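Local coordinates for nucleoplasmin-like protein (Drosophila melanogaster, PDB 1NLQ) that binds core histones and helps assemble approximately regularly spaced nucleosomal arrays in an ATP-facilitated process, this chain being its N-terminal pentamer-forming core, at residues S5-T10 and D16-D21; N49-N54 and V97-H102; I62-L67 and V86-I91. One frame throughout, in Å; residues are numbered along the deposited sequence.

Contact 1. Residues S5-T10 and D16-D21; sequences SFYGVT and DSVTWD. With MG (magnesium ion), chain G.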
loop_
_atom_site.group_PDB
_atom_site.type_symbol
_atom_site.label_atom_id
_atom_site.label_comp_id
_atom_site.label_asym_id
_atom_site.label_seq_id
_atom_site.Cartn_x
_atom_site.Cartn_y
_atom_site.Cartn_z
ATOM N N SER A 5 18.727 5.028 -8.507
ATOM C CA SER A 5 18.218 5.990 -9.466
ATOM C C SER A 5 16.722 5.755 -9.604
ATOM O O SER A 5 16.248 4.620 -9.524
ATOM C CB SER A 5 18.881 5.803 -10.826
ATOM O OG SER A 5 18.325 6.690 -11.778
ATOM N N PHE A 6 15.980 6.836 -9.801
ATOM C CA PHE A 6 14.540 6.750 -9.968
ATOM C C PHE A 6 14.215 6.029 -11.269
ATOM O O PHE A 6 14.882 6.251 -12.277
ATOM C CB PHE A 6 13.935 8.151 -9.998
ATOM C CG PHE A 6 12.476 8.168 -10.325
ATOM C CD1 PHE A 6 11.541 7.708 -9.408
ATOM C CD2 PHE A 6 12.035 8.631 -11.558
ATOM C CE1 PHE A 6 10.186 7.708 -9.713
ATOM C CE2 PHE A 6 10.681 8.636 -11.875
ATOM C CZ PHE A 6 9.754 8.174 -10.951
ATOM N N TYR A 7 13.205 5.159 -11.247
ATOM C CA TYR A 7 12.799 4.438 -12.449
ATOM C C TYR A 7 11.397 4.905 -12.788
ATOM O O TYR A 7 10.508 4.882 -11.938
ATOM C CB TYR A 7 12.786 2.916 -12.219
ATOM C CG TYR A 7 12.540 2.100 -13.484
ATOM C CD1 TYR A 7 13.504 2.018 -14.492
ATOM C CD2 TYR A 7 11.348 1.393 -13.661
ATOM C CE1 TYR A 7 13.289 1.241 -15.652
ATOM C CE2 TYR A 7 11.126 0.617 -14.808
ATOM C CZ TYR A 7 12.099 0.544 -15.796
ATOM O OH TYR A 7 11.888 -0.242 -16.907
ATOM N N GLY A 8 11.212 5.350 -14.022
ATOM C CA GLY A 8 9.911 5.806 -14.461
ATOM C C GLY A 8 9.810 5.654 -15.958
ATOM O O GLY A 8 10.495 6.358 -16.703
ATOM N N VAL A 9 8.966 4.728 -16.401
ATOM C CA VAL A 9 8.771 4.482 -17.827
ATOM C C VAL A 9 7.283 4.486 -18.173
ATOM O O VAL A 9 6.430 4.256 -17.307
ATOM C CB VAL A 9 9.417 3.146 -18.254
ATOM C CG1 VAL A 9 10.887 3.161 -17.892
ATOM C CG2 VAL A 9 8.720 1.966 -17.576
ATOM N N THR A 10 6.979 4.756 -19.438
ATOM C CA THR A 10 5.594 4.820 -19.892
ATOM C C THR A 10 5.309 3.786 -20.982
ATOM O O THR A 10 6.153 3.527 -21.844
ATOM C CB THR A 10 5.258 6.228 -20.446
ATOM O OG1 THR A 10 5.641 7.237 -19.498
ATOM C CG2 THR A 10 3.772 6.344 -20.723
ATOM N N ASP A 16 4.263 -0.254 -26.607
ATOM C CA ASP A 16 3.815 -1.195 -25.582
ATOM C C ASP A 16 4.837 -1.988 -24.790
ATOM O O ASP A 16 4.452 -2.814 -23.966
ATOM C CB ASP A 16 2.817 -2.195 -26.195
ATOM C CG ASP A 16 3.478 -3.197 -27.147
ATOM O OD1 ASP A 16 4.655 -3.560 -26.925
ATOM O OD2 ASP A 16 2.809 -3.648 -28.104
ATOM N N SER A 17 6.126 -1.750 -25.012
ATOM C CA SER A 17 7.134 -2.523 -24.299
ATOM C C SER A 17 8.325 -1.708 -23.817
ATOM O O SER A 17 8.734 -0.742 -24.460
ATOM C CB SER A 17 7.624 -3.662 -25.202
ATOM O OG SER A 17 8.274 -4.673 -24.456
ATOM N N VAL A 18 8.862 -2.101 -22.665
ATOM C CA VAL A 18 10.033 -1.465 -22.071
ATOM C C VAL A 18 10.835 -2.577 -21.409
ATOM O O VAL A 18 10.275 -3.443 -20.729
ATOM C CB VAL A 18 9.650 -0.404 -21.011
ATOM C CG1 VAL A 18 10.905 0.211 -20.419
ATOM C CG2 VAL A 18 8.800 0.688 -21.642
ATOM N N THR A 19 12.141 -2.577 -21.640
ATOM C CA THR A 19 13.008 -3.589 -21.071
ATOM C C THR A 19 14.035 -2.976 -20.135
ATOM O O THR A 19 14.609 -1.924 -20.422
ATOM C CB THR A 19 13.763 -4.374 -22.174
ATOM O OG1 THR A 19 12.825 -5.071 -23.003
ATOM C CG2 THR A 19 14.719 -5.377 -21.546
ATOM N N TRP A 20 14.243 -3.633 -19.003
ATOM C CA TRP A 20 15.231 -3.194 -18.029
ATOM C C TRP A 20 16.342 -4.234 -18.093
ATOM O O TRP A 20 16.104 -5.424 -17.896
ATOM C CB TRP A 20 14.648 -3.164 -16.613
ATOM C CG TRP A 20 15.667 -2.774 -15.566
ATOM C CD1 TRP A 20 16.236 -1.541 -15.393
ATOM C CD2 TRP A 20 16.235 -3.620 -14.557
ATOM N NE1 TRP A 20 17.121 -1.567 -14.336
ATOM C CE2 TRP A 20 17.138 -2.831 -13.807
ATOM C CE3 TRP A 20 16.066 -4.967 -14.210
ATOM C CZ2 TRP A 20 17.872 -3.347 -12.732
ATOM C CZ3 TRP A 20 16.797 -5.482 -13.136
ATOM C CH2 TRP A 20 17.690 -4.667 -12.410
ATOM N N ASP A 21 17.551 -3.790 -18.385
ATOM C CA ASP A 21 18.662 -4.723 -18.461
ATOM C C ASP A 21 19.969 -3.995 -18.266
ATOM O O ASP A 21 20.885 -4.108 -19.090
ATOM C CB ASP A 21 18.669 -5.436 -19.804
ATOM C CG ASP A 21 19.651 -6.582 -19.840
ATOM O OD1 ASP A 21 19.699 -7.277 -20.871
ATOM O OD2 ASP A 21 20.374 -6.789 -18.836
HETATM MG MG MG G . 1.020 -4.492 -28.910
HETATM O O HOH W 1 13.933 0.143 -18.659
HETATM O O HOH W 2 1.706 -3.775 -30.822
HETATM O O HOH W 3 -0.391 -5.098 -29.936
HETATM O O HOH W 4 0.142 -2.626 -28.555
HETATM O O HOH W 5 0.367 -5.250 -27.033
HETATM O O HOH W 6 1.960 -6.401 -29.273
#
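Val9 and Val18 face each other where strand segments 5-10 and 17-20 run at 155° between their N-to-C directions, their axes 8.1 Å apart at the closest point. No hydrogen bond joins the two backbones; the strands pack face to face from opposite sheets, through their side chains alone. Val18 makes most of the contact: with CG1 anti to its backbone N (chi1 179°), that methyl packs 3.9 Å from Val9 CG1, while CG2 leans on the Thr10 carbonyl. The same CG1 lies 3.7 Å from Tyr7 OH, the phenol and the valine reaching past one another from their opposite strands. Tyr7 also meets Trp20, its CE1 sitting 4.1 Å from CD1 of the indole; the phenol and five-membered ring planes are inclined at 78°, an oblique pairing. A water in the phenol plane links Tyr7 OH (2.7 Å) to the Thr19 carbonyl O (2.8 Å), donating to the latter and so giving this otherwise apolar seam a polar bridge. At the far end Asp16 OD2 binds a magnesium ion at 2.1 Å, with five waters completing six ligands. Strand 97-104 pairs with 5-10, and strand 86-92 with 17-20; Leu32 of strand 31-39 packs on both Tyr7 and Trp20, whose NE1 is hydrogen-bonded to Asn103. The Phe6 ring meets Phe81 of a neighbouring subunit.

Contact 2. Residues N49-N54 and V97-H102; sequences NVVEVN and VYIHGH
Val51 and Val97 make the main apolar contact, CG2 of Val51 lying 3.8 Å from CG1 of Val97. In Val97 CG1 is anti to the backbone N (chi1 175°), which turns this methyl to Val51 and leaves CG2 for Asn49, so one branched side chain serves two partners. The second apolar touch is looser: Val51 CG1 reaches CD1 at the extended tip of Ile99, 4.3 Å away. All of these side chains are buried, and the strand segments that carry them, inclined at 39° and 9.4 Å apart at closest approach, belong to opposing sheets of the sandwich.

Polar meets apolar at Asn49, whose OD1 sits 3.9 Å from Val97 CG2, the amide and the valine lying alongside each other with their ends pointing contrary ways. The amide is nevertheless well provided for: OD1 accepts a hydrogen bond from Gly95 N and ND2 donates one to Glu47 O, which together should limit rotation of the group and hold its oxygen against the valine methyl.

Away from this interface, Asn54 ND2 comes within 2.7 Å of Glu52 OE2, a bent and doubtful hydrogen bond, since Asn54 OD1 stands equally close to that oxygen.

No hydrogen bond crosses between the segments. The chemistry therefore implies that the sheets cohere here through buried aliphatic packing, while the one polar side chain at the interface has its oxygen and nitrogen each bonded to nearby backbone.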
loop_
_atom_site.group_PDB
_atom_site.type_symbol
_atom_site.label_atom_id
_atom_site.label_comp_id
_atom_site.label_asym_id
_atom_site.label_seq_id
_atom_site.Cartn_x
_atom_site.Cartn_y
_atom_site.Cartn_z
ATOM N N ASN A 49 -6.553 -2.292 -18.731
ATOM C CA ASN A 49 -5.174 -2.075 -19.137
ATOM C C ASN A 49 -4.376 -3.060 -18.312
ATOM O O ASN A 49 -4.400 -3.011 -17.086
ATOM C CB ASN A 49 -4.746 -0.638 -18.844
ATOM C CG ASN A 49 -5.073 0.304 -19.986
ATOM O OD1 ASN A 49 -4.200 0.657 -20.779
ATOM N ND2 ASN A 49 -6.333 0.699 -20.085
ATOM N N VAL A 50 -3.678 -3.961 -18.992
ATOM C CA VAL A 50 -2.910 -4.995 -18.320
ATOM C C VAL A 50 -1.439 -4.957 -18.692
ATOM O O VAL A 50 -1.090 -4.947 -19.871
ATOM C CB VAL A 50 -3.479 -6.396 -18.668
ATOM C CG1 VAL A 50 -2.699 -7.487 -17.946
ATOM C CG2 VAL A 50 -4.950 -6.446 -18.292
ATOM N N VAL A 51 -0.588 -4.928 -17.672
ATOM C CA VAL A 51 0.855 -4.914 -17.865
ATOM C C VAL A 51 1.371 -6.289 -17.472
ATOM O O VAL A 51 1.052 -6.798 -16.405
ATOM C CB VAL A 51 1.544 -3.856 -16.978
ATOM C CG1 VAL A 51 3.055 -3.922 -17.157
ATOM C CG2 VAL A 51 1.033 -2.470 -17.328
ATOM N N GLU A 52 2.151 -6.895 -18.351
ATOM C CA GLU A 52 2.701 -8.211 -18.088
ATOM C C GLU A 52 4.200 -8.083 -17.914
ATOM O O GLU A 52 4.852 -7.350 -18.657
ATOM C CB GLU A 52 2.410 -9.135 -19.263
ATOM C CG GLU A 52 3.027 -10.509 -19.123
ATOM C CD GLU A 52 3.138 -11.210 -20.451
ATOM O OE1 GLU A 52 2.099 -11.606 -21.019
ATOM O OE2 GLU A 52 4.281 -11.351 -20.929
ATOM N N VAL A 53 4.752 -8.778 -16.927
ATOM C CA VAL A 53 6.185 -8.723 -16.706
ATOM C C VAL A 53 6.791 -10.021 -17.231
ATOM O O VAL A 53 6.193 -11.088 -17.114
ATOM C CB VAL A 53 6.537 -8.532 -15.195
ATOM C CG1 VAL A 53 6.163 -9.761 -14.394
ATOM C CG2 VAL A 53 8.023 -8.252 -15.043
ATOM N N ASN A 54 7.969 -9.908 -17.838
ATOM C CA ASN A 54 8.658 -11.066 -18.390
ATOM C C ASN A 54 10.101 -11.134 -17.930
ATOM O O ASN A 54 10.839 -10.159 -18.023
ATOM C CB ASN A 54 8.658 -11.023 -19.919
ATOM C CG ASN A 54 7.271 -11.083 -20.505
ATOM O OD1 ASN A 54 6.587 -10.059 -20.640
ATOM N ND2 ASN A 54 6.832 -12.289 -20.846
ATOM N N VAL A 97 0.215 3.990 -19.379
ATOM C CA VAL A 97 0.430 3.391 -18.074
ATOM C C VAL A 97 1.855 3.753 -17.658
ATOM O O VAL A 97 2.793 3.641 -18.452
ATOM C CB VAL A 97 0.277 1.855 -18.115
ATOM C CG1 VAL A 97 0.627 1.258 -16.754
ATOM C CG2 VAL A 97 -1.147 1.497 -18.491
ATOM N N TYR A 98 2.015 4.207 -16.421
ATOM C CA TYR A 98 3.327 4.589 -15.930
ATOM C C TYR A 98 3.835 3.572 -14.908
ATOM O O TYR A 98 3.085 3.115 -14.048
ATOM C CB TYR A 98 3.260 5.980 -15.288
ATOM C CG TYR A 98 2.436 6.977 -16.070
ATOM C CD1 TYR A 98 1.207 7.431 -15.582
ATOM C CD2 TYR A 98 2.878 7.468 -17.302
ATOM C CE1 TYR A 98 0.444 8.348 -16.298
ATOM C CE2 TYR A 98 2.112 8.386 -18.022
ATOM C CZ TYR A 98 0.903 8.815 -17.515
ATOM O OH TYR A 98 0.141 9.710 -18.239
ATOM N N ILE A 99 5.109 3.215 -15.014
ATOM C CA ILE A 99 5.714 2.266 -14.082
ATOM C C ILE A 99 6.773 3.021 -13.286
ATOM O O ILE A 99 7.691 3.608 -13.869
ATOM C CB ILE A 99 6.364 1.083 -14.837
ATOM C CG1 ILE A 99 5.296 0.334 -15.638
ATOM C CG2 ILE A 99 7.023 0.134 -13.854
ATOM C CD1 ILE A 99 5.845 -0.769 -16.533
ATOM N N HIS A 100 6.635 3.023 -11.961
ATOM C CA HIS A 100 7.567 3.729 -11.086
ATOM C C HIS A 100 8.284 2.810 -10.104
ATOM O O HIS A 100 7.709 1.846 -9.603
ATOM C CB HIS A 100 6.832 4.794 -10.272
ATOM C CG HIS A 100 5.990 5.718 -11.093
ATOM N ND1 HIS A 100 4.632 5.844 -10.904
ATOM C CD2 HIS A 100 6.312 6.577 -12.091
ATOM C CE1 HIS A 100 4.152 6.738 -11.749
ATOM N NE2 HIS A 100 5.150 7.198 -12.480
ATOM N N GLY A 101 9.536 3.133 -9.806
ATOM C CA GLY A 101 10.274 2.307 -8.872
ATOM C C GLY A 101 11.671 2.798 -8.555
ATOM O O GLY A 101 12.008 3.968 -8.770
ATOM N N HIS A 102 12.465 1.880 -8.008
ATOM C CA HIS A 102 13.846 2.141 -7.618
ATOM C C HIS A 102 14.760 1.327 -8.504
ATOM O O HIS A 102 14.568 0.120 -8.639
ATOM C CB HIS A 102 14.092 1.711 -6.172
ATOM C CG HIS A 102 13.298 2.475 -5.162
ATOM N ND1 HIS A 102 13.882 3.101 -4.080
ATOM C CD2 HIS A 102 11.969 2.719 -5.064
ATOM C CE1 HIS A 102 12.947 3.698 -3.362
ATOM N NE2 HIS A 102 11.777 3.482 -3.937
#

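Contact 3. Residues I62-L67 and V86-I91; sequences IPIAVL and VTFKLI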
loop_
_atom_site.group_PDB
_atom_site.type_symbol
_atom_site.label_atom_id
_atom_site.label_comp_id
_atom_site.label_asym_id
_atom_site.label_seq_id
_atom_site.Cartn_x
_atom_site.Cartn_y
_atom_site.Cartn_z
ATOM N N ILE A 62 3.824 -13.101 -16.440
ATOM C CA ILE A 62 2.582 -12.969 -15.698
ATOM C C ILE A 62 2.189 -11.501 -15.559
ATOM O O ILE A 62 3.053 -10.637 -15.432
ATOM C CB ILE A 62 2.764 -13.574 -14.285
ATOM C CG1 ILE A 62 1.430 -13.621 -13.538
ATOM C CG2 ILE A 62 3.767 -12.734 -13.498
ATOM C CD1 ILE A 62 1.517 -14.355 -12.192
ATOM N N PRO A 63 0.879 -11.200 -15.608
ATOM C CA PRO A 63 0.429 -9.809 -15.470
ATOM C C PRO A 63 0.773 -9.309 -14.060
ATOM O O PRO A 63 0.595 -10.044 -13.085
ATOM C CB PRO A 63 -1.083 -9.915 -15.678
ATOM C CG PRO A 63 -1.220 -11.093 -16.606
ATOM C CD PRO A 63 -0.235 -12.077 -16.012
ATOM N N ILE A 64 1.279 -8.080 -13.945
ATOM C CA ILE A 64 1.606 -7.538 -12.630
ATOM C C ILE A 64 0.728 -6.347 -12.302
ATOM O O ILE A 64 0.804 -5.776 -11.211
ATOM C CB ILE A 64 3.092 -7.128 -12.500
ATOM C CG1 ILE A 64 3.483 -6.132 -13.594
ATOM C CG2 ILE A 64 3.960 -8.373 -12.507
ATOM C CD1 ILE A 64 4.882 -5.562 -13.369
ATOM N N ALA A 65 -0.119 -5.984 -13.254
ATOM C CA ALA A 65 -1.040 -4.875 -13.074
ATOM C C ALA A 65 -2.278 -5.032 -13.954
ATOM O O ALA A 65 -2.175 -5.364 -15.131
ATOM C CB ALA A 65 -0.335 -3.547 -13.404
ATOM N N VAL A 66 -3.445 -4.827 -13.361
ATOM C CA VAL A 66 -4.713 -4.858 -14.080
ATOM C C VAL A 66 -5.360 -3.562 -13.617
ATOM O O VAL A 66 -5.718 -3.432 -12.446
ATOM C CB VAL A 66 -5.605 -6.049 -13.672
ATOM C CG1 VAL A 66 -6.983 -5.923 -14.352
ATOM C CG2 VAL A 66 -4.950 -7.351 -14.090
ATOM N N LEU A 67 -5.477 -2.598 -14.526
ATOM C CA LEU A 67 -6.046 -1.294 -14.207
ATOM C C LEU A 67 -7.250 -0.993 -15.094
ATOM O O LEU A 67 -7.392 -1.550 -16.182
ATOM C CB LEU A 67 -4.993 -0.203 -14.418
ATOM C CG LEU A 67 -3.627 -0.402 -13.750
ATOM C CD1 LEU A 67 -2.639 0.605 -14.302
ATOM C CD2 LEU A 67 -3.755 -0.270 -12.242
ATOM N N VAL A 86 14.422 -7.708 -17.390
ATOM C CA VAL A 86 12.979 -7.657 -17.206
ATOM C C VAL A 86 12.267 -6.843 -18.272
ATOM O O VAL A 86 12.637 -5.708 -18.545
ATOM C CB VAL A 86 12.627 -7.062 -15.832
ATOM C CG1 VAL A 86 11.122 -7.006 -15.661
ATOM C CG2 VAL A 86 13.253 -7.891 -14.735
ATOM N N THR A 87 11.234 -7.421 -18.874
ATOM C CA THR A 87 10.492 -6.690 -19.890
ATOM C C THR A 87 9.033 -6.516 -19.475
ATOM O O THR A 87 8.372 -7.486 -19.119
ATOM C CB THR A 87 10.516 -7.418 -21.237
ATOM O OG1 THR A 87 11.873 -7.591 -21.672
ATOM C CG2 THR A 87 9.770 -6.599 -22.272
ATOM N N PHE A 88 8.545 -5.277 -19.516
ATOM C CA PHE A 88 7.158 -4.972 -19.159
ATOM C C PHE A 88 6.411 -4.718 -20.453
ATOM O O PHE A 88 6.888 -3.966 -21.305
ATOM C CB PHE A 88 7.065 -3.710 -18.295
ATOM C CG PHE A 88 7.828 -3.793 -17.012
ATOM C CD1 PHE A 88 9.048 -3.144 -16.880
ATOM C CD2 PHE A 88 7.329 -4.514 -15.930
ATOM C CE1 PHE A 88 9.764 -3.205 -15.701
ATOM C CE2 PHE A 88 8.035 -4.586 -14.738
ATOM C CZ PHE A 88 9.259 -3.929 -14.619
ATOM N N LYS A 89 5.251 -5.339 -20.616
ATOM C CA LYS A 89 4.495 -5.135 -21.841
ATOM C C LYS A 89 3.026 -4.870 -21.589
ATOM O O LYS A 89 2.410 -5.519 -20.753
ATOM C CB LYS A 89 4.624 -6.342 -22.767
ATOM C CG LYS A 89 3.948 -6.092 -24.098
ATOM C CD LYS A 89 4.222 -7.170 -25.118
ATOM C CE LYS A 89 3.467 -6.844 -26.400
ATOM N NZ LYS A 89 3.614 -7.880 -27.447
ATOM N N LEU A 90 2.470 -3.909 -22.323
ATOM C CA LEU A 90 1.058 -3.575 -22.205
ATOM C C LEU A 90 0.341 -4.547 -23.138
ATOM O O LEU A 90 0.229 -4.298 -24.337
ATOM C CB LEU A 90 0.825 -2.130 -22.641
ATOM C CG LEU A 90 -0.580 -1.558 -22.428
ATOM C CD1 LEU A 90 -0.929 -1.548 -20.941
ATOM C CD2 LEU A 90 -0.620 -0.136 -22.983
ATOM N N ILE A 91 -0.131 -5.660 -22.583
ATOM C CA ILE A 91 -0.796 -6.690 -23.380
ATOM C C ILE A 91 -2.300 -6.491 -23.590
ATOM O O ILE A 91 -2.939 -7.267 -24.313
ATOM C CB ILE A 91 -0.554 -8.099 -22.782
ATOM C CG1 ILE A 91 -1.152 -8.186 -21.375
ATOM C CG2 ILE A 91 0.940 -8.396 -22.733
ATOM C CD1 ILE A 91 -1.127 -9.585 -20.787
#
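Ile64 reaches Phe88 through the last carbon of its side chain. From CB, which points toward segment 86-91, the chain divides. The CG2 branch turns toward Val53 of strand 48-55. On the other branch a chi1 of 56° tucks CG1 over the backbone, and the chain then runs extended, carrying CD1 to the edge of the Phe88 ring. There CD1 lies near the ring plane, 3.6 Å from CE2 and 3.7 Å from CD2, the isoleucine chain meeting the phenylalanine side chain roughly perpendicularly. Val86 CG1 covers one face of the same ring, 3.7 Å above its plane and offset toward the rim, so methyls meet the phenyl group both at an edge and over a face. A looser touch joins Pro63 CG to Ile91 CD1 at 4.4 Å.

Strand 48-55 lies between the two partners in the sheet, and these side chains reach across it. Two residues, Ile64 and Ala65, stand opposite the single Val51, a classic beta bulge, while the Ile64 carbonyl accepts a hydrogen bond from Gln36 of a neighbouring subunit. Packing between next-but-one strands beside an edge-strand bulge belongs here to the eight-stranded jelly-roll sandwich of the nucleoplasmin core.

Taken together, the three contacts illustrate packing between and within the sheets of a beta sandwich: contacts 1 and 2 join the two sheets, whereas contact 3 works within one of them. Their centres are close, contacts 2 and 3 about 5 Å apart, 1 and 2 about 8 Å, and 1 and 3 about 12 Å. Backbone pairing couples them, with probable hydrogen bonds Val9 O to Ile99 N (2.8 Å), Trp20 N to Val86 O (2.7 Å) and Glu52 N to Lys89 O (2.8 Å). Asp16, at one end of segment 16-21, supplies the protein ligand of the magnesium ion, and the Ile91 side chain of contact 3 is about 7 Å from it. The Asn49 side chain of contact 2 lies about 6 Å from that of Lys68, an inferred site of interaction between pentamers.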